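Local coordinates for glutathione transferase gst1-6 (Anopheles dirus, PDB 1V2A), which probably catalyses the conjugation of glutathione with electrophilic halide-bearing compounds, releasing a halide ion, as a homodimeric transferase of detoxification, at residues B[5-10]-B[14-19]; B[31-36]-B[40-45]; B[59-64]-B[68-73]; B[153-158]-B[186-191]. All blocks are in the same frame, centred on the assembly; numbering follows the deposited sequence.

Contact 1: B[5-10]-B[14-19]; sequences YSLISP and SAILLA. With GTS (glutathione sulfonic acid), chain F.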
# COMPACT_ATOMS: atom_id res chain seq x y z
N TYR B 5 -19.27 1.68 -4.86
CA TYR B 5 -18.25 2.10 -5.80
C TYR B 5 -18.75 3.15 -6.80
O TYR B 5 -19.85 3.68 -6.69
CB TYR B 5 -17.83 0.88 -6.62
CG TYR B 5 -18.84 0.59 -7.69
CD1 TYR B 5 -18.48 0.61 -9.03
CD2 TYR B 5 -20.19 0.42 -7.37
CE1 TYR B 5 -19.45 0.49 -10.03
CE2 TYR B 5 -21.16 0.31 -8.36
CZ TYR B 5 -20.78 0.35 -9.69
OH TYR B 5 -21.73 0.31 -10.68
N SER B 6 -17.89 3.40 -7.78
CA SER B 6 -18.14 4.32 -8.88
C SER B 6 -17.07 4.05 -9.92
O SER B 6 -15.89 4.16 -9.63
CB SER B 6 -18.04 5.77 -8.42
OG SER B 6 -18.22 6.62 -9.54
N LEU B 7 -17.49 3.69 -11.13
CA LEU B 7 -16.57 3.39 -12.22
C LEU B 7 -15.63 4.53 -12.57
O LEU B 7 -14.67 4.34 -13.32
CB LEU B 7 -17.34 3.00 -13.49
CG LEU B 7 -17.89 1.58 -13.53
CD1 LEU B 7 -18.63 1.35 -14.83
CD2 LEU B 7 -16.74 0.60 -13.38
N ILE B 8 -15.90 5.73 -12.06
CA ILE B 8 -15.04 6.86 -12.35
C ILE B 8 -13.80 6.75 -11.46
O ILE B 8 -12.73 7.27 -11.79
CB ILE B 8 -15.75 8.21 -12.08
CG1 ILE B 8 -16.89 8.41 -13.07
CG2 ILE B 8 -14.77 9.35 -12.25
CD1 ILE B 8 -18.01 7.38 -12.98
N SER B 9 -13.98 6.06 -10.34
CA SER B 9 -12.91 5.84 -9.37
C SER B 9 -12.01 4.70 -9.87
O SER B 9 -12.47 3.56 -10.02
CB SER B 9 -13.51 5.48 -8.01
OG SER B 9 -12.53 4.98 -7.11
N PRO B 10 -10.73 5.00 -10.16
CA PRO B 10 -9.79 3.98 -10.63
C PRO B 10 -9.61 2.83 -9.63
O PRO B 10 -9.54 1.66 -10.01
CB PRO B 10 -8.50 4.78 -10.87
CG PRO B 10 -9.03 6.14 -11.26
CD PRO B 10 -10.13 6.34 -10.23
N SER B 14 -10.73 -2.31 -10.02
CA SER B 14 -10.00 -3.56 -9.81
C SER B 14 -10.94 -4.71 -9.47
O SER B 14 -10.90 -5.76 -10.12
CB SER B 14 -8.97 -3.39 -8.68
OG SER B 14 -8.04 -2.37 -8.99
N ALA B 15 -11.77 -4.52 -8.44
CA ALA B 15 -12.72 -5.54 -8.00
C ALA B 15 -13.76 -5.87 -9.08
O ALA B 15 -14.24 -7.00 -9.17
CB ALA B 15 -13.41 -5.09 -6.72
N ILE B 16 -14.10 -4.87 -9.89
CA ILE B 16 -15.05 -5.06 -10.98
C ILE B 16 -14.44 -6.02 -12.01
O ILE B 16 -15.04 -7.03 -12.36
CB ILE B 16 -15.36 -3.72 -11.69
CG1 ILE B 16 -16.11 -2.78 -10.73
CG2 ILE B 16 -16.17 -3.96 -12.95
CD1 ILE B 16 -17.42 -3.33 -10.20
N LEU B 17 -13.25 -5.70 -12.49
CA LEU B 17 -12.58 -6.54 -13.47
C LEU B 17 -12.33 -7.94 -12.92
O LEU B 17 -12.66 -8.94 -13.55
CB LEU B 17 -11.26 -5.89 -13.90
CG LEU B 17 -11.18 -5.20 -15.27
CD1 LEU B 17 -12.54 -4.78 -15.75
CD2 LEU B 17 -10.24 -4.00 -15.18
N LEU B 18 -11.74 -8.00 -11.73
CA LEU B 18 -11.45 -9.28 -11.11
C LEU B 18 -12.74 -10.09 -11.02
O LEU B 18 -12.77 -11.27 -11.37
CB LEU B 18 -10.85 -9.04 -9.72
CG LEU B 18 -10.38 -10.24 -8.88
CD1 LEU B 18 -11.59 -10.98 -8.33
CD2 LEU B 18 -9.50 -11.14 -9.72
N ALA B 19 -13.82 -9.44 -10.58
CA ALA B 19 -15.11 -10.10 -10.46
C ALA B 19 -15.51 -10.81 -11.74
O ALA B 19 -15.97 -11.95 -11.71
CB ALA B 19 -16.18 -9.09 -10.06
N1 GTS F . -6.55 3.11 -1.18
CA1 GTS F . -7.96 3.16 -1.41
C1 GTS F . -8.29 1.93 -2.21
O11 GTS F . -9.39 1.43 -2.04
O12 GTS F . -7.45 1.45 -2.98
CB1 GTS F . -8.27 4.45 -2.14
CG1 GTS F . -9.76 4.66 -2.46
CD1 GTS F . -10.14 6.13 -2.42
OE1 GTS F . -9.32 7.02 -2.14
N2 GTS F . -11.42 6.36 -2.71
CA2 GTS F . -11.96 7.72 -2.73
C2 GTS F . -12.95 7.89 -1.62
O2 GTS F . -13.75 6.99 -1.36
CB2 GTS F . -12.72 8.08 -4.01
SG2 GTS F . -11.83 8.06 -5.59
O1S GTS F . -11.28 6.78 -5.91
O2S GTS F . -12.78 8.42 -6.58
O3S GTS F . -10.76 9.02 -5.58
N3 GTS F . -12.87 9.06 -1.00
CA3 GTS F . -13.76 9.37 0.08
C3 GTS F . -13.02 9.87 1.27
O31 GTS F . -13.71 10.18 2.23
O32 GTS F . -11.79 9.96 1.20
O HOH W 1 -8.11 -0.35 -10.66
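Ile-16 reaches from the helix toward the loop and lays its longer branch between two apolar partners: its CD1 is 4.2 Å from CD1 of the Tyr-5 ring, approached obliquely, and its CG1 is 4.3 Å from CD2 of Leu-7. A branched side chain suits this spot, since the two carbons of its CG1-CD1 branch serve one partner each. Leu-7 also packs on Phe-194 of helix 191-206. At the other end a water joins the segments: it donates to Pro-10 O at 2.6 Å and is hydrogen-bonded to Ser-14 OG, also at 2.6 Å, so that a loop carbonyl and a hydroxyl in the first turn of the helix share one solvent molecule. What shapes the loop is a type I turn from Ser-6 to Ser-9, closed by Ser-9 N to Ser-6 O at 2.8 Å. The turn presents the hydroxyl of Ser-9, whose OG lies opposite the backbone N (chi1 168°), to the ligand: OG donates to O1S of glutathione sulfonic acid, though at 2.5 Å the exact length is doubtful. Delta class transferases use a serine in this region to serve the glutathione sulfur; a small hydroxyl side chain this near the sulfonate is consistent with that role.

Contact 2: B[31-36]-B[40-45]; sequences TNVHDP and DALTKL. With GTS (glutathione sulfonic acid), chain F.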
# COMPACT_ATOMS: atom_id res chain seq x y z
N THR B 31 -22.01 4.80 -5.50
CA THR B 31 -21.84 5.64 -4.33
C THR B 31 -21.13 6.94 -4.63
O THR B 31 -20.09 6.95 -5.28
CB THR B 31 -21.02 4.89 -3.26
OG1 THR B 31 -21.62 3.62 -3.00
CG2 THR B 31 -20.94 5.71 -1.98
N ASN B 32 -21.69 8.04 -4.15
CA ASN B 32 -21.08 9.35 -4.32
C ASN B 32 -20.52 9.66 -2.95
O ASN B 32 -21.21 10.21 -2.10
CB ASN B 32 -22.13 10.40 -4.71
CG ASN B 32 -21.56 11.80 -4.72
OD1 ASN B 32 -21.01 12.27 -3.74
ND2 ASN B 32 -21.71 12.49 -5.85
N VAL B 33 -19.26 9.29 -2.74
CA VAL B 33 -18.60 9.50 -1.45
C VAL B 33 -18.51 10.95 -1.03
O VAL B 33 -18.05 11.25 0.07
CB VAL B 33 -17.18 8.89 -1.44
CG1 VAL B 33 -17.27 7.38 -1.41
CG2 VAL B 33 -16.39 9.36 -2.65
N HIS B 34 -18.95 11.85 -1.90
CA HIS B 34 -18.92 13.27 -1.56
C HIS B 34 -20.24 13.66 -0.91
O HIS B 34 -20.29 14.58 -0.09
CB HIS B 34 -18.66 14.11 -2.81
CG HIS B 34 -17.35 13.82 -3.47
ND1 HIS B 34 -17.05 12.59 -4.00
CD2 HIS B 34 -16.27 14.61 -3.69
CE1 HIS B 34 -15.83 12.63 -4.52
NE2 HIS B 34 -15.34 13.84 -4.34
N ASP B 35 -21.31 12.96 -1.26
CA ASP B 35 -22.62 13.25 -0.68
C ASP B 35 -22.57 12.94 0.81
O ASP B 35 -22.27 11.82 1.20
CB ASP B 35 -23.70 12.41 -1.35
CG ASP B 35 -25.04 12.53 -0.63
OD1 ASP B 35 -25.40 11.60 0.13
OD2 ASP B 35 -25.72 13.55 -0.82
N PRO B 36 -22.88 13.94 1.65
CA PRO B 36 -22.87 13.76 3.11
C PRO B 36 -23.77 12.63 3.58
O PRO B 36 -23.40 11.85 4.46
CB PRO B 36 -23.33 15.12 3.62
CG PRO B 36 -22.84 16.06 2.57
CD PRO B 36 -23.21 15.33 1.30
N ASP B 40 -22.12 9.51 5.40
CA ASP B 40 -22.48 9.03 6.73
C ASP B 40 -22.90 7.56 6.69
O ASP B 40 -22.52 6.76 7.55
CB ASP B 40 -23.61 9.87 7.30
CG ASP B 40 -23.24 11.33 7.40
OD1 ASP B 40 -24.10 12.14 7.83
OD2 ASP B 40 -22.09 11.68 7.05
N ALA B 41 -23.70 7.21 5.69
CA ALA B 41 -24.17 5.84 5.54
C ALA B 41 -22.98 4.88 5.41
O ALA B 41 -22.87 3.91 6.17
CB ALA B 41 -25.07 5.73 4.32
N LEU B 42 -22.10 5.15 4.46
CA LEU B 42 -20.93 4.30 4.23
C LEU B 42 -20.12 4.13 5.52
O LEU B 42 -19.71 3.02 5.87
CB LEU B 42 -20.03 4.90 3.15
CG LEU B 42 -19.54 4.01 2.00
CD1 LEU B 42 -18.32 4.68 1.36
CD2 LEU B 42 -19.17 2.61 2.50
N THR B 43 -19.91 5.23 6.22
CA THR B 43 -19.14 5.23 7.46
C THR B 43 -19.55 4.11 8.41
O THR B 43 -18.69 3.43 8.97
CB THR B 43 -19.29 6.58 8.20
OG1 THR B 43 -18.81 7.64 7.35
CG2 THR B 43 -18.50 6.58 9.48
N LYS B 44 -20.85 3.92 8.58
CA LYS B 44 -21.34 2.88 9.47
C LYS B 44 -20.73 1.51 9.16
O LYS B 44 -20.54 0.69 10.06
CB LYS B 44 -22.87 2.79 9.40
CG LYS B 44 -23.57 4.13 9.61
CD LYS B 44 -24.96 3.97 10.21
CE LYS B 44 -25.86 3.05 9.38
NZ LYS B 44 -25.49 1.61 9.48
N LEU B 45 -20.41 1.28 7.89
CA LEU B 45 -19.82 0.02 7.45
C LEU B 45 -18.30 0.11 7.35
O LEU B 45 -17.59 -0.85 7.65
CB LEU B 45 -20.41 -0.38 6.10
CG LEU B 45 -21.94 -0.48 6.07
CD1 LEU B 45 -22.41 -0.70 4.65
CD2 LEU B 45 -22.40 -1.61 6.98
N1 GTS F . -6.55 3.11 -1.18
CA1 GTS F . -7.96 3.16 -1.41
C1 GTS F . -8.29 1.93 -2.21
O11 GTS F . -9.39 1.43 -2.04
O12 GTS F . -7.45 1.45 -2.98
CB1 GTS F . -8.27 4.45 -2.14
CG1 GTS F . -9.76 4.66 -2.46
CD1 GTS F . -10.14 6.13 -2.42
OE1 GTS F . -9.32 7.02 -2.14
N2 GTS F . -11.42 6.36 -2.71
CA2 GTS F . -11.96 7.72 -2.73
C2 GTS F . -12.95 7.89 -1.62
O2 GTS F . -13.75 6.99 -1.36
CB2 GTS F . -12.72 8.08 -4.01
SG2 GTS F . -11.83 8.06 -5.59
O1S GTS F . -11.28 6.78 -5.91
O2S GTS F . -12.78 8.42 -6.58
O3S GTS F . -10.76 9.02 -5.58
N3 GTS F . -12.87 9.06 -1.00
CA3 GTS F . -13.76 9.37 0.08
C3 GTS F . -13.02 9.87 1.27
O31 GTS F . -13.71 10.18 2.23
O32 GTS F . -11.79 9.96 1.20
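Asp-40 opens the contact through its backbone: its N donates to Pro-36 O at 2.8 Å, an almost straight bond of 175°, the i to i+4 bond of the helix's first turn. Proline suits that first turn, where its missing N-H costs no helical bond. The carboxylate of Asp-40 folds back beside its own backbone N (chi1 -59°), leaving OD2 2.9 Å from Pro-36 O; both are acceptors and no hydrogen bond joins them, so their closeness is probably unfavourable. Two residues on, Leu-42 points at the preceding loop. Its CD1 lies 4.0 Å from CG1 of Val-33, the two side chains meeting at a slant, and 4.4 Å from CG2 of Thr-31. The same CG1 of Val-33 also lies 3.5 Å from O2 of glutathione sulfonic acid; a compact beta-branched residue can touch helix and ligand at once. Thr-43 then turns its OG1 back to Arg-39 O, a common way for threonine to satisfy its hydroxyl within a helix. The loop is kept in shape by an Asx motif, Asn-32 OD1 accepting from Asp-35 N at 2.6 Å, while Asp-35 is the N-cap, its OD1 bonded to Glu-38 N. Strand 27-30 runs parallel to strand 2-5, and just past it Thr-31 bonds to Tyr-5 through the backbone; Leu-42 also packs on Ile-51, and Leu-45 on Tyr-4 of strand 2-5, seating helix 36-45 beside the sheet.

Contact 3: B[59-64]-B[68-73]; sequences HVVWES and VLYLVE. With GTS (glutathione sulfonic acid), chain F.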
# COMPACT_ATOMS: atom_id res chain seq x y z
N HIS B 59 -19.38 -9.47 6.32
CA HIS B 59 -17.94 -9.24 6.47
C HIS B 59 -17.53 -8.06 5.60
O HIS B 59 -17.45 -8.19 4.38
CB HIS B 59 -17.15 -10.48 6.07
CG HIS B 59 -15.66 -10.30 6.15
ND1 HIS B 59 -15.03 -9.90 7.31
CD2 HIS B 59 -14.69 -10.43 5.22
CE1 HIS B 59 -13.73 -9.79 7.09
NE2 HIS B 59 -13.50 -10.11 5.83
N VAL B 60 -17.25 -6.93 6.24
CA VAL B 60 -16.85 -5.71 5.54
C VAL B 60 -15.38 -5.70 5.14
O VAL B 60 -14.53 -6.17 5.89
CB VAL B 60 -17.14 -4.48 6.41
CG1 VAL B 60 -16.67 -3.22 5.70
CG2 VAL B 60 -18.64 -4.39 6.69
N VAL B 61 -15.07 -5.13 3.97
CA VAL B 61 -13.70 -5.05 3.48
C VAL B 61 -13.43 -3.81 2.62
O VAL B 61 -14.18 -3.52 1.70
CB VAL B 61 -13.34 -6.28 2.63
CG1 VAL B 61 -11.89 -6.22 2.22
CG2 VAL B 61 -13.63 -7.56 3.41
N TRP B 62 -12.37 -3.06 2.92
CA TRP B 62 -12.07 -1.91 2.08
C TRP B 62 -10.60 -1.85 1.70
O TRP B 62 -9.78 -2.56 2.27
CB TRP B 62 -12.59 -0.60 2.69
CG TRP B 62 -11.84 -0.02 3.84
CD1 TRP B 62 -10.84 0.91 3.78
CD2 TRP B 62 -12.07 -0.26 5.23
NE1 TRP B 62 -10.45 1.27 5.04
CE2 TRP B 62 -11.19 0.56 5.96
CE3 TRP B 62 -12.96 -1.09 5.93
CZ2 TRP B 62 -11.15 0.57 7.35
CZ3 TRP B 62 -12.92 -1.08 7.32
CH2 TRP B 62 -12.03 -0.25 8.01
N GLU B 63 -10.30 -1.00 0.73
CA GLU B 63 -8.97 -0.85 0.15
C GLU B 63 -9.05 -1.83 -1.01
O GLU B 63 -9.05 -3.05 -0.80
CB GLU B 63 -7.83 -1.29 1.08
CG GLU B 63 -7.36 -0.29 2.14
CD GLU B 63 -6.83 1.01 1.56
OE1 GLU B 63 -6.11 0.99 0.54
OE2 GLU B 63 -7.14 2.07 2.14
N SER B 64 -9.14 -1.29 -2.22
CA SER B 64 -9.22 -2.07 -3.45
C SER B 64 -8.31 -3.29 -3.43
O SER B 64 -8.63 -4.34 -3.99
CB SER B 64 -8.86 -1.17 -4.64
OG SER B 64 -7.52 -0.69 -4.56
N VAL B 68 -9.60 -7.04 -3.42
CA VAL B 68 -9.09 -7.91 -4.47
C VAL B 68 -8.56 -9.22 -3.90
O VAL B 68 -9.07 -10.29 -4.21
CB VAL B 68 -7.96 -7.22 -5.28
CG1 VAL B 68 -7.26 -8.23 -6.17
CG2 VAL B 68 -8.55 -6.11 -6.15
N LEU B 69 -7.54 -9.13 -3.06
CA LEU B 69 -6.93 -10.31 -2.46
C LEU B 69 -7.94 -11.19 -1.71
O LEU B 69 -7.78 -12.40 -1.63
CB LEU B 69 -5.80 -9.91 -1.52
CG LEU B 69 -4.66 -9.11 -2.15
CD1 LEU B 69 -3.58 -8.90 -1.10
CD2 LEU B 69 -4.09 -9.84 -3.36
N TYR B 70 -8.97 -10.57 -1.16
CA TYR B 70 -10.00 -11.29 -0.43
C TYR B 70 -10.85 -12.16 -1.38
O TYR B 70 -11.07 -13.34 -1.12
CB TYR B 70 -10.91 -10.30 0.30
CG TYR B 70 -12.16 -10.93 0.87
CD1 TYR B 70 -12.15 -11.59 2.10
CD2 TYR B 70 -13.37 -10.86 0.18
CE1 TYR B 70 -13.30 -12.17 2.62
CE2 TYR B 70 -14.53 -11.44 0.69
CZ TYR B 70 -14.50 -12.09 1.91
OH TYR B 70 -15.65 -12.63 2.43
N LEU B 71 -11.32 -11.56 -2.47
CA LEU B 71 -12.15 -12.24 -3.45
C LEU B 71 -11.44 -13.41 -4.11
O LEU B 71 -12.03 -14.48 -4.32
CB LEU B 71 -12.63 -11.27 -4.53
CG LEU B 71 -13.65 -10.20 -4.14
CD1 LEU B 71 -13.88 -9.27 -5.31
CD2 LEU B 71 -14.96 -10.83 -3.72
N VAL B 72 -10.17 -13.21 -4.47
CA VAL B 72 -9.40 -14.25 -5.11
C VAL B 72 -9.28 -15.45 -4.16
O VAL B 72 -9.61 -16.57 -4.53
CB VAL B 72 -7.97 -13.76 -5.47
CG1 VAL B 72 -7.18 -14.89 -6.10
CG2 VAL B 72 -8.06 -12.58 -6.41
N GLU B 73 -8.81 -15.19 -2.94
CA GLU B 73 -8.64 -16.25 -1.94
C GLU B 73 -9.96 -16.95 -1.66
O GLU B 73 -10.01 -18.17 -1.55
CB GLU B 73 -8.08 -15.67 -0.63
CG GLU B 73 -6.80 -14.84 -0.82
CD GLU B 73 -6.08 -14.49 0.48
OE1 GLU B 73 -6.70 -13.89 1.39
OE2 GLU B 73 -4.89 -14.81 0.58
N1 GTS F . -6.55 3.11 -1.18
CA1 GTS F . -7.96 3.16 -1.41
C1 GTS F . -8.29 1.93 -2.21
O11 GTS F . -9.39 1.43 -2.04
O12 GTS F . -7.45 1.45 -2.98
CB1 GTS F . -8.27 4.45 -2.14
CG1 GTS F . -9.76 4.66 -2.46
CD1 GTS F . -10.14 6.13 -2.42
OE1 GTS F . -9.32 7.02 -2.14
N2 GTS F . -11.42 6.36 -2.71
CA2 GTS F . -11.96 7.72 -2.73
C2 GTS F . -12.95 7.89 -1.62
O2 GTS F . -13.75 6.99 -1.36
CB2 GTS F . -12.72 8.08 -4.01
SG2 GTS F . -11.83 8.06 -5.59
O1S GTS F . -11.28 6.78 -5.91
O2S GTS F . -12.78 8.42 -6.58
O3S GTS F . -10.76 9.02 -5.58
N3 GTS F . -12.87 9.06 -1.00
CA3 GTS F . -13.76 9.37 0.08
C3 GTS F . -13.02 9.87 1.27
O31 GTS F . -13.71 10.18 2.23
O32 GTS F . -11.79 9.96 1.20
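His-59 and Tyr-70 bring edge strand 59-62 and helix 64-75 together at the end of the thioredoxin-like domain, where the final beta hairpin runs into its last helix. Their rings slant against each other, planes at 43° and centroids 5.3 Å apart, in neither a stack nor a T. CE1 of Tyr-70 comes to the edge of the imidazole, 3.4 Å from CD2 of His-59. Tyr-70 is thrown toward the strand because its CG lies anti to the backbone N (chi1 169°), which also brings one ring face over CG2 of Val-61, 4.5 Å from Tyr-70 CG. A valine suits the inward side of a strand, where it offers a methyl for the ring face. The polar end of His-59 serves the dimer, NE2 bonding to Ser-90 of the second subunit; Tyr-70 OH makes a weak bond to Asp-56. Where the strand gives way to the helix, Glu-63 takes a positive phi of 92°, unusual for a residue with a side chain, and occupies the N-cap position. Its OE1 accepts from N1 of the ligand's gamma-glutamyl end at 2.8 Å. The ligand's gamma-glutamyl carboxylate lies at the helix N terminus, whose partial positive charge probably favours it: Ser-64 N donates to O11 at 2.7 Å, and Ser-64 OG donates to O12 at 2.7 Å.

Contact 4: B[153-158]-B[186-191]; sequences ADICLL and AEMPDY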
# COMPACT_ATOMS: atom_id res chain seq x y z
N ALA B 153 -1.83 -8.18 -9.83
CA ALA B 153 -0.95 -7.03 -10.01
C ALA B 153 -1.30 -6.31 -11.29
O ALA B 153 -1.42 -5.09 -11.33
CB ALA B 153 0.50 -7.48 -10.06
N ASP B 154 -1.48 -7.09 -12.35
CA ASP B 154 -1.81 -6.56 -13.65
C ASP B 154 -3.13 -5.81 -13.63
O ASP B 154 -3.24 -4.72 -14.18
CB ASP B 154 -1.88 -7.71 -14.66
CG ASP B 154 -0.55 -8.38 -14.86
OD1 ASP B 154 0.32 -7.77 -15.52
OD2 ASP B 154 -0.36 -9.51 -14.36
N ILE B 155 -4.14 -6.39 -12.98
CA ILE B 155 -5.45 -5.76 -12.90
C ILE B 155 -5.42 -4.40 -12.20
O ILE B 155 -6.04 -3.45 -12.68
CB ILE B 155 -6.46 -6.67 -12.18
CG1 ILE B 155 -6.72 -7.92 -13.03
CG2 ILE B 155 -7.75 -5.90 -11.92
CD1 ILE B 155 -7.74 -8.87 -12.44
N CYS B 156 -4.72 -4.31 -11.06
CA CYS B 156 -4.62 -3.05 -10.31
C CYS B 156 -3.81 -1.99 -11.06
O CYS B 156 -4.18 -0.81 -11.08
CB CYS B 156 -3.98 -3.26 -8.94
SG CYS B 156 -4.88 -4.36 -7.81
N LEU B 157 -2.69 -2.40 -11.65
CA LEU B 157 -1.84 -1.47 -12.38
C LEU B 157 -2.50 -0.99 -13.68
O LEU B 157 -2.18 0.09 -14.20
CB LEU B 157 -0.49 -2.13 -12.69
CG LEU B 157 0.41 -2.30 -11.46
CD1 LEU B 157 1.61 -3.17 -11.79
CD2 LEU B 157 0.85 -0.92 -10.98
N LEU B 158 -3.42 -1.80 -14.20
CA LEU B 158 -4.13 -1.45 -15.41
C LEU B 158 -5.09 -0.32 -15.07
O LEU B 158 -5.33 0.58 -15.87
CB LEU B 158 -4.91 -2.66 -15.95
CG LEU B 158 -6.00 -2.33 -16.97
CD1 LEU B 158 -5.38 -1.66 -18.20
CD2 LEU B 158 -6.73 -3.61 -17.35
N ALA B 186 -6.83 -7.54 -23.33
CA ALA B 186 -7.24 -8.61 -24.22
C ALA B 186 -7.59 -9.83 -23.38
O ALA B 186 -8.19 -10.78 -23.86
CB ALA B 186 -6.13 -8.96 -25.20
N GLU B 187 -7.20 -9.80 -22.11
CA GLU B 187 -7.48 -10.92 -21.22
C GLU B 187 -8.59 -10.61 -20.21
O GLU B 187 -8.99 -11.48 -19.43
CB GLU B 187 -6.20 -11.37 -20.51
CG GLU B 187 -5.08 -11.72 -21.49
CD GLU B 187 -3.93 -12.46 -20.84
OE1 GLU B 187 -2.88 -12.62 -21.50
OE2 GLU B 187 -4.08 -12.90 -19.68
N MET B 188 -9.09 -9.38 -20.22
CA MET B 188 -10.19 -9.00 -19.33
C MET B 188 -11.47 -9.27 -20.12
O MET B 188 -11.64 -8.77 -21.23
CB MET B 188 -10.11 -7.52 -18.95
CG MET B 188 -8.85 -7.10 -18.22
SD MET B 188 -8.71 -7.77 -16.55
CE MET B 188 -7.56 -9.16 -16.81
N PRO B 189 -12.39 -10.08 -19.57
CA PRO B 189 -13.66 -10.41 -20.23
C PRO B 189 -14.50 -9.20 -20.62
O PRO B 189 -14.93 -8.43 -19.77
CB PRO B 189 -14.36 -11.29 -19.19
CG PRO B 189 -13.20 -11.97 -18.50
CD PRO B 189 -12.25 -10.81 -18.30
N ASP B 190 -14.75 -9.06 -21.92
CA ASP B 190 -15.54 -7.94 -22.45
C ASP B 190 -15.00 -6.60 -21.99
O ASP B 190 -15.72 -5.80 -21.40
CB ASP B 190 -17.01 -8.05 -22.01
CG ASP B 190 -17.63 -9.38 -22.37
OD1 ASP B 190 -17.41 -9.86 -23.50
OD2 ASP B 190 -18.36 -9.93 -21.52
N TYR B 191 -13.72 -6.34 -22.27
CA TYR B 191 -13.11 -5.08 -21.85
C TYR B 191 -13.72 -3.84 -22.49
O TYR B 191 -14.17 -2.93 -21.79
CB TYR B 191 -11.62 -5.09 -22.13
CG TYR B 191 -10.92 -3.91 -21.50
CD1 TYR B 191 -10.77 -3.82 -20.12
CD2 TYR B 191 -10.43 -2.88 -22.28
CE1 TYR B 191 -10.15 -2.73 -19.53
CE2 TYR B 191 -9.81 -1.78 -21.71
CZ TYR B 191 -9.67 -1.70 -20.33
OH TYR B 191 -9.01 -0.63 -19.76
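The chain at 186-191 passes alongside one flank of helix 152-162, the CA atoms of Ile-155 and Met-188 standing 8.6 Å apart, and it swings through a positive-phi residue, Asp-190 (phi 54°), before the next helix starts. Met-188 spans the distance between the backbones. Bends at its second and third torsions curl the thioether across Ile-155, so that SD lies 4.0 Å from CG1 of Ile-155 and CE 4.1 Å from the same carbon. A flexible, polarisable methionine fits well where an irregular segment must follow the contour of a helix. Leu-158, one helical turn after Ile-155, and Met-188 slide past each other, running in opposite directions. CD2 of Leu-158 is 4.2 Å from CG of Met-188 and also 4.2 Å from CE1 of the Tyr-191 ring, which it meets obliquely. This is the all-helical C-terminal domain of the transferase fold. Thr-151, just before helix 152-162, and Asp-154 form what looks like a capping box: Asp-154 OD2 accepts from Thr-151 N and Thr-151 OG1 is bonded to Ala-153 N, while Asp-154 OD1 takes Trp-180 NE1 and Ala-145 N. Ile-155 and Met-188 also pack on Leu-17 of helix 13-22, in the N-terminal domain. Tyr-191 comes from the opposite direction to Leu-158, its hydroxyl making a weak bond to Arg-185 NH1 and its oxygen lying 4.1 Å from CD1 of Leu-158.

From the N terminus the contacts follow one another in series, with no nesting or crossing. Contact 1 closes the loop from strand 2-5 into helix 13-22, contact 2 the turn from strand 27-30 into helix 36-45, and contact 3 the passage from strand 59-62 into helix 64-75. These three ring the same glutathione site within the N-terminal domain. Contact 1 joins contact 2 through the neighbouring strands, and contact 3 through packing of helix 13-22 on helix 64-75; contacts 2 and 3 meet where Leu-45 packs on Val-60. Contact 4, in the helical domain, closes a longer loop from helix 152-162 to the start of helix 191-206 and packs against contact 1, so the two domains meet there.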